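Local atomic coordinates of oxalate oxidase 1 (Hordeum vulgare, PDB entry 2ET1), a protein that oxidises oxalate with molecular oxygen at a manganese centre, releasing hydrogen peroxide and carbon dioxide in the plant apoplast. Residues 75-80 with 147-152; 50-55 with 84-89; 88-93 with 158-163. All coordinates share one frame; numbering follows the deposited sequence.

Interaction 1. Residues 75-80 with 147-152; sequences NRVDFA and AYMVVS. With GLV (glyoxylic acid), chain C.
The carbonyl oxygen of Ala147 is held from two neighbouring residues: Phe79 N donates to it at 2.8 Å, and the CA-H of Asp78 adds a weaker contact. The same oxygen also lies at the edge of the Phe79 ring, close to its plane. From here the ladder continues, Val77 with Met149 and Asn75 with Val151 forming further hydrogen-bonded pairs, while Arg76 and Val150, like Asp78 and Tyr148, stand in non-hydrogen-bonded positions. On the face carrying Arg76 and Tyr148 the guanidinium lies flat on the phenol ring, planes 9° apart and Arg76 CZ 4.0 Å from the Tyr148 centroid, a stacked cation-pi pair. The arginine gets there by running extended, with CG anti to its own N (chi1 170°). Side-on, it holds Asp78 by a two-pronged salt bridge, NE to OD2 and NH2 to OD1, both at 3.0 Å on syn lone pairs. Arg76 NH1 goes on to Leu42 O, and Asp78 OD2 also accepts from Gly46 N. These antiparallel strands lie in the middle of one sheet of the cupin beta-barrel, between strands 54-59 and 95-101. A leucine in place of Arg76 would probably leave the Asp78 carboxylate without its countercharge and Tyr148 without the flat cation on its face. The other face, bearing Val77, Phe79 and Met149, looks into the barrel toward the ligand. Met149 meets the Phe79 ring at its edge, SD 5.5 Å from the centroid, a Met-aromatic contact. Its chain, extended beyond CG, carries CE to 3.7 Å from Val77 CG2. Both methyls also border the bound glyoxylate, Met149 CE lying 3.4 Å from its O2, and Asn75 of the oxalate site sits on this same face.

Interaction 2. Residues 50-55 with 84-89; sequences TPNGSA and TNPPHI. With MN (manganese (II) ion), chain B; GLV (glyoxylic acid), chain C.
Asn52 lays its amide across the ring of Pro86, the two side chains nearly at right angles, with ND2 3.7 Å from CD of the proline. Its OD1 turns to another partner, Arg184 of a neighbouring subunit. The backbone of Asn52 takes part too: its O accepts from Thr84 N at 3.0 Å in an almost straight bond (178°). Two residues beyond Asn52, Ser54 OG donates to the O of the same Thr84 at 2.7 Å, approaching from above the carbonyl plane instead of along a lone pair. With chi1 at 64°, Ser54 holds OG between its backbone N and carbonyl carbon, within range of both that oxygen and a water. This water donates to Ser54 OG and to Asn85 OD1, at 2.8 Å from the latter, and thus links the start of strand 54-59 to a residue of the oxalate site. At the other end of the amide, Asn85 ND2 is held chiefly by a hydrogen bond to Gln139 OE1 and adds a weak one of 2.9 Å to glyoxylate O2. Farther along, His88 ND1 donates to Pro86 O at 2.9 Å, close to the imidazole plane, which helps to fix the ring rotation with NE2 facing the manganese, 2.4 Å away. With His90, Glu95 and His137 completing the protein ligands, this is the three-histidine, one-glutamate metal site typical of the cupin barrel.

Interaction 3. Residues 88-93 with 158-163; sequences HIHPRA and PGIVFV. With MN (manganese (II) ion), chain B; GLV (glyoxylic acid), chain C.
His90 ND1 donates to Gly159 O at 2.9 Å, in the imidazole plane and nearly on the line of the C=O bond. The backbone adds the reciprocal pair of Ile89 with Val161 and, past the strand, Arg92 N to Pro158 O at 3.2 Å. Apolar contacts follow the same edge: Ala93 CB rests 3.7 Å from Pro158 CB, Ile89 meets Val161, and Pro91 CD touches Val161 CG2. Ile160 packs inward, CG1 at the edge of the His90 ring and CD1 3.8 Å from glyoxylate O1. Gly159, with phi at +82° and no side chain, lets Pro91 and the Arg92 guanidinium come close; Arg92 NH1 reaches a salt bridge with Asp8 of a neighbouring subunit. Among the rings, Phe162 packs obliquely beside His88, its CD2 4.0 Å from His88 CB. Metal bonding completes the set: His90 NE2 holds the manganese at 2.2 Å. Since ND1 of His90 spends its hydrogen on Gly159 O, NE2 is left to give its lone pair to the metal, and this second-shell carbonyl helps to fix the rotation of the ring and probably strengthens it as a donor.

The three contacts surround one manganese-glyoxylate site within a single cupin domain, and every one of them touches the ligand. Interaction 1 and interaction 2 have centres about 11 Å apart and meet directly, strands 54-59 and 73-79 being neighbours in one sheet. The centre of interaction 3 lies about 13 Å from that of interaction 2, with which it shares His88 and Ile89 on strand 84-89 of the other sheet, and about 16 Å from that of interaction 1, without touching it. Along the chain the order is 50-55, 75-80, 84-93, 147-152, 158-163, so segments far apart in sequence are brought together round the metal. Interactions 2 and 3 also face a neighbouring subunit of the hexamer.

Interaction 1. Residues 75-80 with 147-152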
ATOM      1  N   ASN A  75      13.151  11.737 -15.353  1.00  6.92           N
ATOM      2  CA  ASN A  75      14.511  11.905 -15.916  1.00  6.94           C
ATOM      3  C   ASN A  75      14.422  12.327 -17.387  1.00  6.51           C
ATOM      4  O   ASN A  75      13.410  12.075 -18.040  1.00  6.67           O
ATOM      5  CB  ASN A  75      15.317  10.594 -15.889  1.00  7.47           C
ATOM      6  CG  ASN A  75      15.559  10.034 -14.486  1.00  9.22           C
ATOM      7  OD1 ASN A  75      15.863   8.839 -14.352  1.00 13.66           O
ATOM      8  ND2 ASN A  75      15.451  10.863 -13.461  1.00  9.00           N
ATOM      9  N   ARG A  76      15.482  12.959 -17.892  1.00  6.43           N
ATOM     10  CA  ARG A  76      15.662  13.215 -19.332  1.00  6.25           C
ATOM     11  C   ARG A  76      16.811  12.328 -19.825  1.00  6.05           C
ATOM     12  O   ARG A  76      17.791  12.130 -19.100  1.00  6.20           O
ATOM     13  CB  ARG A  76      15.974  14.703 -19.564  1.00  6.60           C
ATOM     14  CG  ARG A  76      16.404  15.040 -20.991  1.00  7.52           C
ATOM     15  CD  ARG A  76      16.672  16.546 -21.174  1.00  7.33           C
ATOM     16  NE  ARG A  76      17.169  16.791 -22.527  1.00 10.52           N
ATOM     17  CZ  ARG A  76      16.903  17.873 -23.259  1.00 13.19           C
ATOM     18  NH1 ARG A  76      16.146  18.855 -22.779  1.00 13.13           N
ATOM     19  NH2 ARG A  76      17.406  17.969 -24.483  1.00 14.03           N
ATOM     20  N   VAL A  77      16.707  11.786 -21.044  1.00  5.10           N
ATOM     21  CA  VAL A  77      17.829  11.010 -21.624  1.00  5.52           C
ATOM     22  C   VAL A  77      18.107  11.499 -23.038  1.00  5.18           C
ATOM     23  O   VAL A  77      17.184  11.574 -23.853  1.00  5.07           O
ATOM     24  CB  VAL A  77      17.570   9.470 -21.626  1.00  5.22           C
ATOM     25  CG1 VAL A  77      18.836   8.697 -22.026  1.00  6.56           C
ATOM     26  CG2 VAL A  77      17.077   9.015 -20.245  1.00  5.08           C
ATOM     27  N   ASP A  78      19.369  11.872 -23.296  1.00  5.72           N
ATOM     28  CA  ASP A  78      19.793  12.342 -24.634  1.00  6.75           C
ATOM     29  C   ASP A  78      20.708  11.302 -25.284  1.00  6.96           C
ATOM     30  O   ASP A  78      21.494  10.659 -24.583  1.00  7.16           O
ATOM     31  CB  ASP A  78      20.518  13.693 -24.529  1.00  6.85           C
ATOM     32  CG  ASP A  78      19.605  14.812 -24.082  1.00  8.58           C
ATOM     33  OD1 ASP A  78      18.895  15.371 -24.947  1.00 10.43           O
ATOM     34  OD2 ASP A  78      19.591  15.133 -22.872  1.00  9.17           O
ATOM     35  N   PHE A  79      20.608  11.150 -26.614  1.00  7.10           N
ATOM     36  CA  PHE A  79      21.328  10.100 -27.371  1.00  7.62           C
ATOM     37  C   PHE A  79      22.086  10.664 -28.590  1.00  8.25           C
ATOM     38  O   PHE A  79      21.479  11.298 -29.444  1.00  9.00           O
ATOM     39  CB  PHE A  79      20.359   9.039 -27.942  1.00  6.89           C
ATOM     40  CG  PHE A  79      19.513   8.311 -26.917  1.00  6.31           C
ATOM     41  CD1 PHE A  79      19.799   6.979 -26.595  1.00  4.66           C
ATOM     42  CD2 PHE A  79      18.393   8.916 -26.349  1.00  5.93           C
ATOM     43  CE1 PHE A  79      19.006   6.275 -25.675  1.00  5.88           C
ATOM     44  CE2 PHE A  79      17.594   8.228 -25.426  1.00  5.64           C
ATOM     45  CZ  PHE A  79      17.901   6.894 -25.093  1.00  5.01           C
ATOM     46  N   ALA A  80      23.389  10.387 -28.683  1.00  9.30           N
ATOM     47  CA  ALA A  80      24.143  10.535 -29.948  1.00 10.17           C
ATOM     48  C   ALA A  80      23.632   9.513 -30.977  1.00 10.87           C
ATOM     49  O   ALA A  80      23.063   8.494 -30.591  1.00 10.57           O
ATOM     50  CB  ALA A  80      25.634  10.309 -29.682  1.00  9.62           C
ATOM     51  N   ALA A 147      18.792  12.229 -30.523  1.00 11.72           N
ATOM     52  CA  ALA A 147      17.444  11.932 -30.026  1.00 10.07           C
ATOM     53  C   ALA A 147      17.326  12.284 -28.544  1.00  9.50           C
ATOM     54  O   ALA A 147      18.324  12.307 -27.825  1.00  9.21           O
ATOM     55  CB  ALA A 147      17.096  10.453 -30.243  1.00 10.09           C
ATOM     56  N   TYR A 148      16.107  12.559 -28.093  1.00  9.23           N
ATOM     57  CA  TYR A 148      15.882  12.655 -26.647  1.00  9.56           C
ATOM     58  C   TYR A 148      14.472  12.268 -26.218  1.00  8.44           C
ATOM     59  O   TYR A 148      13.525  12.334 -26.998  1.00  8.09           O
ATOM     60  CB  TYR A 148      16.360  14.001 -26.070  1.00 12.32           C
ATOM     61  CG  TYR A 148      15.376  15.136 -26.020  1.00 14.97           C
ATOM     62  CD1 TYR A 148      14.625  15.383 -24.867  1.00 17.87           C
ATOM     63  CD2 TYR A 148      15.242  16.013 -27.098  1.00 17.93           C
ATOM     64  CE1 TYR A 148      13.731  16.460 -24.807  1.00 17.97           C
ATOM     65  CE2 TYR A 148      14.355  17.091 -27.053  1.00 17.54           C
ATOM     66  CZ  TYR A 148      13.607  17.304 -25.913  1.00 17.59           C
ATOM     67  OH  TYR A 148      12.726  18.358 -25.881  1.00 18.17           O
ATOM     68  N   MET A 149      14.371  11.838 -24.965  1.00  6.86           N
ATOM     69  CA  MET A 149      13.099  11.445 -24.362  1.00  5.88           C
ATOM     70  C   MET A 149      13.028  11.985 -22.931  1.00  5.49           C
ATOM     71  O   MET A 149      14.063  12.289 -22.313  1.00  5.73           O
ATOM     72  CB  MET A 149      12.951   9.916 -24.345  1.00  5.07           C
ATOM     73  CG  MET A 149      13.996   9.192 -23.523  1.00  4.94           C
ATOM     74  SD  MET A 149      13.798   7.404 -23.604  1.00  5.94           S
ATOM     75  CE  MET A 149      14.780   6.888 -22.227  1.00  6.18           C
ATOM     76  N   VAL A 150      11.804  12.096 -22.419  1.00  5.66           N
ATOM     77  CA  VAL A 150      11.563  12.438 -21.005  1.00  5.86           C
ATOM     78  C   VAL A 150      10.676  11.328 -20.427  1.00  5.57           C
ATOM     79  O   VAL A 150       9.658  10.980 -21.034  1.00  5.38           O
ATOM     80  CB  VAL A 150      10.890  13.833 -20.864  1.00  6.75           C
ATOM     81  CG1 VAL A 150      10.487  14.094 -19.420  1.00  8.40           C
ATOM     82  CG2 VAL A 150      11.821  14.949 -21.358  1.00  8.11           C
ATOM     83  N   VAL A 151      11.061  10.785 -19.268  1.00  4.56           N
ATOM     84  CA  VAL A 151      10.372   9.629 -18.669  1.00  4.71           C
ATOM     85  C   VAL A 151       9.994   9.942 -17.227  1.00  4.78           C
ATOM     86  O   VAL A 151      10.721  10.668 -16.546  1.00  6.06           O
ATOM     87  CB  VAL A 151      11.230   8.334 -18.737  1.00  4.96           C
ATOM     88  CG1 VAL A 151      11.579   8.022 -20.187  1.00  5.59           C
ATOM     89  CG2 VAL A 151      12.511   8.456 -17.940  1.00  6.90           C
ATOM     90  N   SER A 152       8.852   9.412 -16.785  1.00  4.07           N
ATOM     91  CA  SER A 152       8.355   9.640 -15.424  1.00  3.56           C
ATOM     92  C   SER A 152       8.230   8.294 -14.702  1.00  3.74           C
ATOM     93  O   SER A 152       8.092   7.248 -15.354  1.00  3.58           O
ATOM     94  CB  SER A 152       6.985  10.334 -15.470  1.00  4.61           C
ATOM     95  OG  SER A 152       7.073  11.610 -16.105  1.00  5.92           O
TER
HETATM   96  C1  GLV C 203      16.493   7.083 -17.197  1.00 12.53           C
HETATM   97  O1  GLV C 203      16.542   6.828 -15.791  1.00 15.20           O
HETATM   98  C2  GLV C 203      15.857   5.915 -17.883  1.00 10.41           C
HETATM   99  O2  GLV C 203      15.903   5.835 -19.140  1.00 11.49           O
HETATM  100  O3  GLV C 203      15.277   5.079 -17.164  1.00  6.02           O

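Interaction 2. Residues 50-55 with 84-89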
ATOM      1  N   THR A  50      29.966   9.945 -24.055  1.00 15.57           N
ATOM      2  CA  THR A  50      30.211   8.900 -23.059  1.00 15.08           C
ATOM      3  C   THR A  50      30.391   7.564 -23.792  1.00 14.32           C
ATOM      4  O   THR A  50      30.000   7.447 -24.961  1.00 13.92           O
ATOM      5  CB  THR A  50      28.994   8.744 -22.121  1.00 14.85           C
ATOM      6  OG1 THR A  50      27.844   8.382 -22.902  1.00 15.03           O
ATOM      7  CG2 THR A  50      28.710  10.042 -21.353  1.00 15.80           C
ATOM      8  N   PRO A  51      30.972   6.547 -23.114  1.00 14.27           N
ATOM      9  CA  PRO A  51      31.076   5.220 -23.739  1.00 13.71           C
ATOM     10  C   PRO A  51      29.732   4.655 -24.246  1.00 12.89           C
ATOM     11  O   PRO A  51      29.703   4.045 -25.318  1.00 13.20           O
ATOM     12  CB  PRO A  51      31.664   4.345 -22.622  1.00 14.28           C
ATOM     13  CG  PRO A  51      32.418   5.309 -21.755  1.00 15.13           C
ATOM     14  CD  PRO A  51      31.590   6.574 -21.774  1.00 14.53           C
ATOM     15  N   ASN A  52      28.638   4.876 -23.507  1.00 11.30           N
ATOM     16  CA  ASN A  52      27.313   4.423 -23.967  1.00 10.39           C
ATOM     17  C   ASN A  52      26.769   5.227 -25.150  1.00  9.56           C
ATOM     18  O   ASN A  52      25.953   4.717 -25.919  1.00  9.11           O
ATOM     19  CB  ASN A  52      26.264   4.475 -22.845  1.00 10.00           C
ATOM     20  CG  ASN A  52      26.488   3.433 -21.754  1.00 10.44           C
ATOM     21  OD1 ASN A  52      27.094   2.376 -21.970  1.00  9.45           O
ATOM     22  ND2 ASN A  52      25.955   3.721 -20.571  1.00 11.57           N
ATOM     23  N   GLY A  53      27.196   6.483 -25.283  1.00  8.68           N
ATOM     24  CA  GLY A  53      26.645   7.382 -26.311  1.00  8.54           C
ATOM     25  C   GLY A  53      25.293   7.971 -25.914  1.00  8.28           C
ATOM     26  O   GLY A  53      24.521   8.440 -26.773  1.00  8.41           O
ATOM     27  N   SER A  54      25.005   7.936 -24.612  1.00  8.10           N
ATOM     28  CA  SER A  54      23.808   8.579 -24.060  1.00  7.84           C
ATOM     29  C   SER A  54      24.131   9.232 -22.722  1.00  7.79           C
ATOM     30  O   SER A  54      25.175   8.948 -22.116  1.00  8.16           O
ATOM     31  CB  SER A  54      22.663   7.565 -23.887  1.00  7.36           C
ATOM     32  OG  SER A  54      23.014   6.571 -22.936  1.00  8.87           O
ATOM     33  N   ALA A  55      23.246  10.118 -22.273  1.00  7.79           N
ATOM     34  CA  ALA A  55      23.412  10.784 -20.986  1.00  7.68           C
ATOM     35  C   ALA A  55      22.065  10.889 -20.282  1.00  7.99           C
ATOM     36  O   ALA A  55      21.067  11.292 -20.891  1.00  7.75           O
ATOM     37  CB  ALA A  55      24.021  12.148 -21.164  1.00  8.42           C
ATOM     38  N   THR A  84      23.272   4.157 -27.075  1.00  7.89           N
ATOM     39  CA  THR A  84      22.342   3.275 -26.365  1.00  7.66           C
ATOM     40  C   THR A  84      22.185   3.719 -24.913  1.00  7.35           C
ATOM     41  O   THR A  84      23.126   4.227 -24.308  1.00  7.45           O
ATOM     42  CB  THR A  84      22.781   1.772 -26.414  1.00  7.73           C
ATOM     43  OG1 THR A  84      21.759   0.934 -25.855  1.00 10.38           O
ATOM     44  CG2 THR A  84      24.074   1.532 -25.642  1.00  7.83           C
ATOM     45  N   ASN A  85      20.972   3.569 -24.386  1.00  7.11           N
ATOM     46  CA  ASN A  85      20.741   3.480 -22.950  1.00  6.61           C
ATOM     47  C   ASN A  85      20.616   1.971 -22.695  1.00  5.94           C
ATOM     48  O   ASN A  85      19.601   1.361 -23.058  1.00  6.14           O
ATOM     49  CB  ASN A  85      19.466   4.250 -22.575  1.00  6.80           C
ATOM     50  CG  ASN A  85      19.330   4.508 -21.077  1.00  7.10           C
ATOM     51  OD1 ASN A  85      20.314   4.479 -20.330  1.00  9.59           O
ATOM     52  ND2 ASN A  85      18.099   4.786 -20.636  1.00  8.60           N
ATOM     53  N   PRO A  86      21.680   1.346 -22.143  1.00  5.35           N
ATOM     54  CA  PRO A  86      21.814  -0.119 -22.171  1.00  5.48           C
ATOM     55  C   PRO A  86      20.799  -0.865 -21.300  1.00  5.37           C
ATOM     56  O   PRO A  86      20.201  -0.269 -20.409  1.00  5.72           O
ATOM     57  CB  PRO A  86      23.245  -0.352 -21.643  1.00  5.73           C
ATOM     58  CG  PRO A  86      23.528   0.827 -20.781  1.00  5.96           C
ATOM     59  CD  PRO A  86      22.824   1.990 -21.459  1.00  5.27           C
ATOM     60  N   PRO A  87      20.600  -2.173 -21.563  1.00  5.05           N
ATOM     61  CA  PRO A  87      19.705  -3.004 -20.740  1.00  5.08           C
ATOM     62  C   PRO A  87      19.821  -2.698 -19.244  1.00  5.28           C
ATOM     63  O   PRO A  87      20.901  -2.877 -18.649  1.00  7.33           O
ATOM     64  CB  PRO A  87      20.189  -4.412 -21.043  1.00  5.04           C
ATOM     65  CG  PRO A  87      20.570  -4.322 -22.503  1.00  4.52           C
ATOM     66  CD  PRO A  87      21.213  -2.959 -22.653  1.00  5.33           C
ATOM     67  N   HIS A  88      18.724  -2.216 -18.656  1.00  4.49           N
ATOM     68  CA  HIS A  88      18.695  -1.817 -17.245  1.00  3.76           C
ATOM     69  C   HIS A  88      17.346  -2.144 -16.600  1.00  3.57           C
ATOM     70  O   HIS A  88      16.389  -2.485 -17.305  1.00  2.68           O
ATOM     71  CB  HIS A  88      19.065  -0.315 -17.072  1.00  3.79           C
ATOM     72  CG  HIS A  88      18.077   0.659 -17.662  1.00  3.79           C
ATOM     73  ND1 HIS A  88      18.013   0.936 -19.015  1.00  4.39           N
ATOM     74  CD2 HIS A  88      17.143   1.450 -17.073  1.00  4.20           C
ATOM     75  CE1 HIS A  88      17.065   1.836 -19.231  1.00  4.26           C
ATOM     76  NE2 HIS A  88      16.536   2.178 -18.070  1.00  4.42           N
ATOM     77  N   ILE A  89      17.279  -2.001 -15.270  1.00  3.29           N
ATOM     78  CA  ILE A  89      16.105  -2.316 -14.428  1.00  3.48           C
ATOM     79  C   ILE A  89      15.904  -1.214 -13.382  1.00  3.02           C
ATOM     80  O   ILE A  89      16.879  -0.655 -12.873  1.00  3.58           O
ATOM     81  CB  ILE A  89      16.314  -3.678 -13.723  1.00  4.10           C
ATOM     82  CG1 ILE A  89      16.232  -4.786 -14.781  1.00  4.40           C
ATOM     83  CG2 ILE A  89      15.306  -3.892 -12.570  1.00  5.62           C
ATOM     84  CD1 ILE A  89      16.466  -6.165 -14.312  1.00 12.61           C
TER
HETATM   85 MN    MN B 202      14.375   3.085 -17.710  1.00  3.33          MN
HETATM   86  C1  GLV C 203      16.493   7.083 -17.197  1.00 12.53           C
HETATM   87  O1  GLV C 203      16.542   6.828 -15.791  1.00 15.20           O
HETATM   88  C2  GLV C 203      15.857   5.915 -17.883  1.00 10.41           C
HETATM   89  O2  GLV C 203      15.903   5.835 -19.140  1.00 11.49           O
HETATM   90  O3  GLV C 203      15.277   5.079 -17.164  1.00  6.02           O
HETATM   91  O   HOH W   1      22.832   5.785 -20.330  1.00 13.45           O
HETATM   92  O   HOH W   2      14.228   3.907 -19.814  1.00  4.95           O

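Interaction 3. Residues 88-93 with 158-163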
ATOM      1  N   HIS A  88      18.724  -2.216 -18.656  1.00  4.49           N
ATOM      2  CA  HIS A  88      18.695  -1.817 -17.245  1.00  3.76           C
ATOM      3  C   HIS A  88      17.346  -2.144 -16.600  1.00  3.57           C
ATOM      4  O   HIS A  88      16.389  -2.485 -17.305  1.00  2.68           O
ATOM      5  CB  HIS A  88      19.065  -0.315 -17.072  1.00  3.79           C
ATOM      6  CG  HIS A  88      18.077   0.659 -17.662  1.00  3.79           C
ATOM      7  ND1 HIS A  88      18.013   0.936 -19.015  1.00  4.39           N
ATOM      8  CD2 HIS A  88      17.143   1.450 -17.073  1.00  4.20           C
ATOM      9  CE1 HIS A  88      17.065   1.836 -19.231  1.00  4.26           C
ATOM     10  NE2 HIS A  88      16.536   2.178 -18.070  1.00  4.42           N
ATOM     11  N   ILE A  89      17.279  -2.001 -15.270  1.00  3.29           N
ATOM     12  CA  ILE A  89      16.105  -2.316 -14.428  1.00  3.48           C
ATOM     13  C   ILE A  89      15.904  -1.214 -13.382  1.00  3.02           C
ATOM     14  O   ILE A  89      16.879  -0.655 -12.873  1.00  3.58           O
ATOM     15  CB  ILE A  89      16.314  -3.678 -13.723  1.00  4.10           C
ATOM     16  CG1 ILE A  89      16.232  -4.786 -14.781  1.00  4.40           C
ATOM     17  CG2 ILE A  89      15.306  -3.892 -12.570  1.00  5.62           C
ATOM     18  CD1 ILE A  89      16.466  -6.165 -14.312  1.00 12.61           C
ATOM     19  N   HIS A  90      14.640  -0.892 -13.090  1.00  2.38           N
ATOM     20  CA  HIS A  90      14.296  -0.019 -11.952  1.00  2.62           C
ATOM     21  C   HIS A  90      13.684  -0.885 -10.858  1.00  3.06           C
ATOM     22  O   HIS A  90      12.576  -1.412 -11.029  1.00  3.49           O
ATOM     23  CB  HIS A  90      13.320   1.088 -12.402  1.00  2.37           C
ATOM     24  CG  HIS A  90      13.844   1.890 -13.551  1.00  2.00           C
ATOM     25  ND1 HIS A  90      14.935   2.728 -13.426  1.00  2.28           N
ATOM     26  CD2 HIS A  90      13.477   1.935 -14.857  1.00  2.51           C
ATOM     27  CE1 HIS A  90      15.217   3.258 -14.609  1.00  4.37           C
ATOM     28  NE2 HIS A  90      14.347   2.794 -15.494  1.00  3.59           N
ATOM     29  N   PRO A  91      14.414  -1.083  -9.737  1.00  3.41           N
ATOM     30  CA  PRO A  91      13.935  -1.988  -8.689  1.00  3.61           C
ATOM     31  C   PRO A  91      12.626  -1.586  -8.001  1.00  3.33           C
ATOM     32  O   PRO A  91      11.939  -2.463  -7.451  1.00  4.39           O
ATOM     33  CB  PRO A  91      15.090  -2.011  -7.670  1.00  4.21           C
ATOM     34  CG  PRO A  91      15.938  -0.825  -7.980  1.00  4.89           C
ATOM     35  CD  PRO A  91      15.750  -0.529  -9.441  1.00  2.80           C
ATOM     36  N   ARG A  92      12.279  -0.290  -8.038  1.00  3.29           N
ATOM     37  CA  ARG A  92      11.197   0.237  -7.195  1.00  3.63           C
ATOM     38  C   ARG A  92      10.137   1.075  -7.944  1.00  3.36           C
ATOM     39  O   ARG A  92       9.391   1.843  -7.309  1.00  3.25           O
ATOM     40  CB  ARG A  92      11.775   1.011  -5.979  1.00  4.31           C
ATOM     41  CG  ARG A  92      12.634   0.135  -5.052  1.00  5.27           C
ATOM     42  CD  ARG A  92      13.197   0.929  -3.887  1.00  5.47           C
ATOM     43  NE  ARG A  92      14.086   1.992  -4.337  1.00  5.98           N
ATOM     44  CZ  ARG A  92      15.396   1.870  -4.541  1.00  4.80           C
ATOM     45  NH1 ARG A  92      16.026   0.710  -4.349  1.00  4.21           N
ATOM     46  NH2 ARG A  92      16.087   2.923  -4.947  1.00  6.33           N
ATOM     47  N   ALA A  93      10.029   0.921  -9.273  1.00  2.31           N
ATOM     48  CA  ALA A  93       9.022   1.709 -10.020  1.00  2.45           C
ATOM     49  C   ALA A  93       8.690   1.187 -11.410  1.00  2.34           C
ATOM     50  O   ALA A  93       9.544   0.576 -12.079  1.00  3.06           O
ATOM     51  CB  ALA A  93       9.485   3.168 -10.141  1.00  3.20           C
ATOM     52  N   PRO A 158      13.425   5.678  -8.030  1.00  2.69           N
ATOM     53  CA  PRO A 158      13.212   4.349  -8.634  1.00  3.09           C
ATOM     54  C   PRO A 158      14.408   3.405  -8.542  1.00  3.18           C
ATOM     55  O   PRO A 158      14.208   2.166  -8.505  1.00  3.03           O
ATOM     56  CB  PRO A 158      12.894   4.669 -10.109  1.00  3.27           C
ATOM     57  CG  PRO A 158      13.462   6.012 -10.360  1.00  4.46           C
ATOM     58  CD  PRO A 158      13.334   6.759  -9.036  1.00  2.90           C
ATOM     59  N   GLY A 159      15.623   3.973  -8.528  1.00  3.17           N
ATOM     60  CA  GLY A 159      16.873   3.191  -8.589  1.00  3.14           C
ATOM     61  C   GLY A 159      17.203   2.810 -10.025  1.00  3.22           C
ATOM     62  O   GLY A 159      16.311   2.696 -10.854  1.00  3.20           O
ATOM     63  N   ILE A 160      18.491   2.674 -10.335  1.00  3.36           N
ATOM     64  CA  ILE A 160      18.885   2.183 -11.666  1.00  4.26           C
ATOM     65  C   ILE A 160      19.909   1.057 -11.523  1.00  3.48           C
ATOM     66  O   ILE A 160      20.990   1.266 -10.969  1.00  3.21           O
ATOM     67  CB  ILE A 160      19.466   3.304 -12.578  1.00  4.53           C
ATOM     68  CG1 ILE A 160      18.544   4.531 -12.648  1.00  6.06           C
ATOM     69  CG2 ILE A 160      19.716   2.736 -13.994  1.00  5.43           C
ATOM     70  CD1 ILE A 160      19.196   5.750 -13.315  1.00  6.43           C
ATOM     71  N   VAL A 161      19.557  -0.130 -12.025  1.00  2.71           N
ATOM     72  CA  VAL A 161      20.476  -1.270 -12.121  1.00  2.91           C
ATOM     73  C   VAL A 161      20.899  -1.382 -13.599  1.00  3.65           C
ATOM     74  O   VAL A 161      20.138  -1.884 -14.425  1.00  4.35           O
ATOM     75  CB  VAL A 161      19.768  -2.572 -11.617  1.00  3.26           C
ATOM     76  CG1 VAL A 161      20.615  -3.816 -11.865  1.00  3.95           C
ATOM     77  CG2 VAL A 161      19.439  -2.467 -10.145  1.00  2.87           C
ATOM     78  N   PHE A 162      22.070  -0.840 -13.936  1.00  3.41           N
ATOM     79  CA  PHE A 162      22.603  -0.966 -15.303  1.00  4.59           C
ATOM     80  C   PHE A 162      23.197  -2.368 -15.438  1.00  4.42           C
ATOM     81  O   PHE A 162      24.146  -2.713 -14.725  1.00  5.54           O
ATOM     82  CB  PHE A 162      23.689   0.085 -15.583  1.00  5.28           C
ATOM     83  CG  PHE A 162      23.157   1.472 -15.863  1.00  6.74           C
ATOM     84  CD1 PHE A 162      23.396   2.514 -14.966  1.00  8.67           C
ATOM     85  CD2 PHE A 162      22.441   1.745 -17.033  1.00  8.67           C
ATOM     86  CE1 PHE A 162      22.939   3.816 -15.225  1.00  9.37           C
ATOM     87  CE2 PHE A 162      21.959   3.047 -17.302  1.00  9.02           C
ATOM     88  CZ  PHE A 162      22.218   4.081 -16.398  1.00  8.32           C
ATOM     89  N   VAL A 163      22.668  -3.174 -16.354  1.00  5.08           N
ATOM     90  CA  VAL A 163      23.058  -4.597 -16.386  1.00  5.18           C
ATOM     91  C   VAL A 163      24.545  -4.854 -16.758  1.00  5.27           C
ATOM     92  O   VAL A 163      25.234  -5.575 -16.027  1.00  5.34           O
ATOM     93  CB  VAL A 163      22.055  -5.478 -17.182  1.00  5.73           C
ATOM     94  CG1 VAL A 163      22.585  -6.889 -17.292  1.00  8.62           C
ATOM     95  CG2 VAL A 163      20.697  -5.491 -16.479  1.00  5.72           C
TER
HETATM   96 MN    MN B 202      14.375   3.085 -17.710  1.00  3.33          MN
HETATM   97  C1  GLV C 203      16.493   7.083 -17.197  1.00 12.53           C
HETATM   98  O1  GLV C 203      16.542   6.828 -15.791  1.00 15.20           O
HETATM   99  C2  GLV C 203      15.857   5.915 -17.883  1.00 10.41           C
HETATM  100  O2  GLV C 203      15.903   5.835 -19.140  1.00 11.49           O
HETATM  101  O3  GLV C 203      15.277   5.079 -17.164  1.00  6.02           O
HETATM  102  O   HOH W   2      14.228   3.907 -19.814  1.00  4.95           O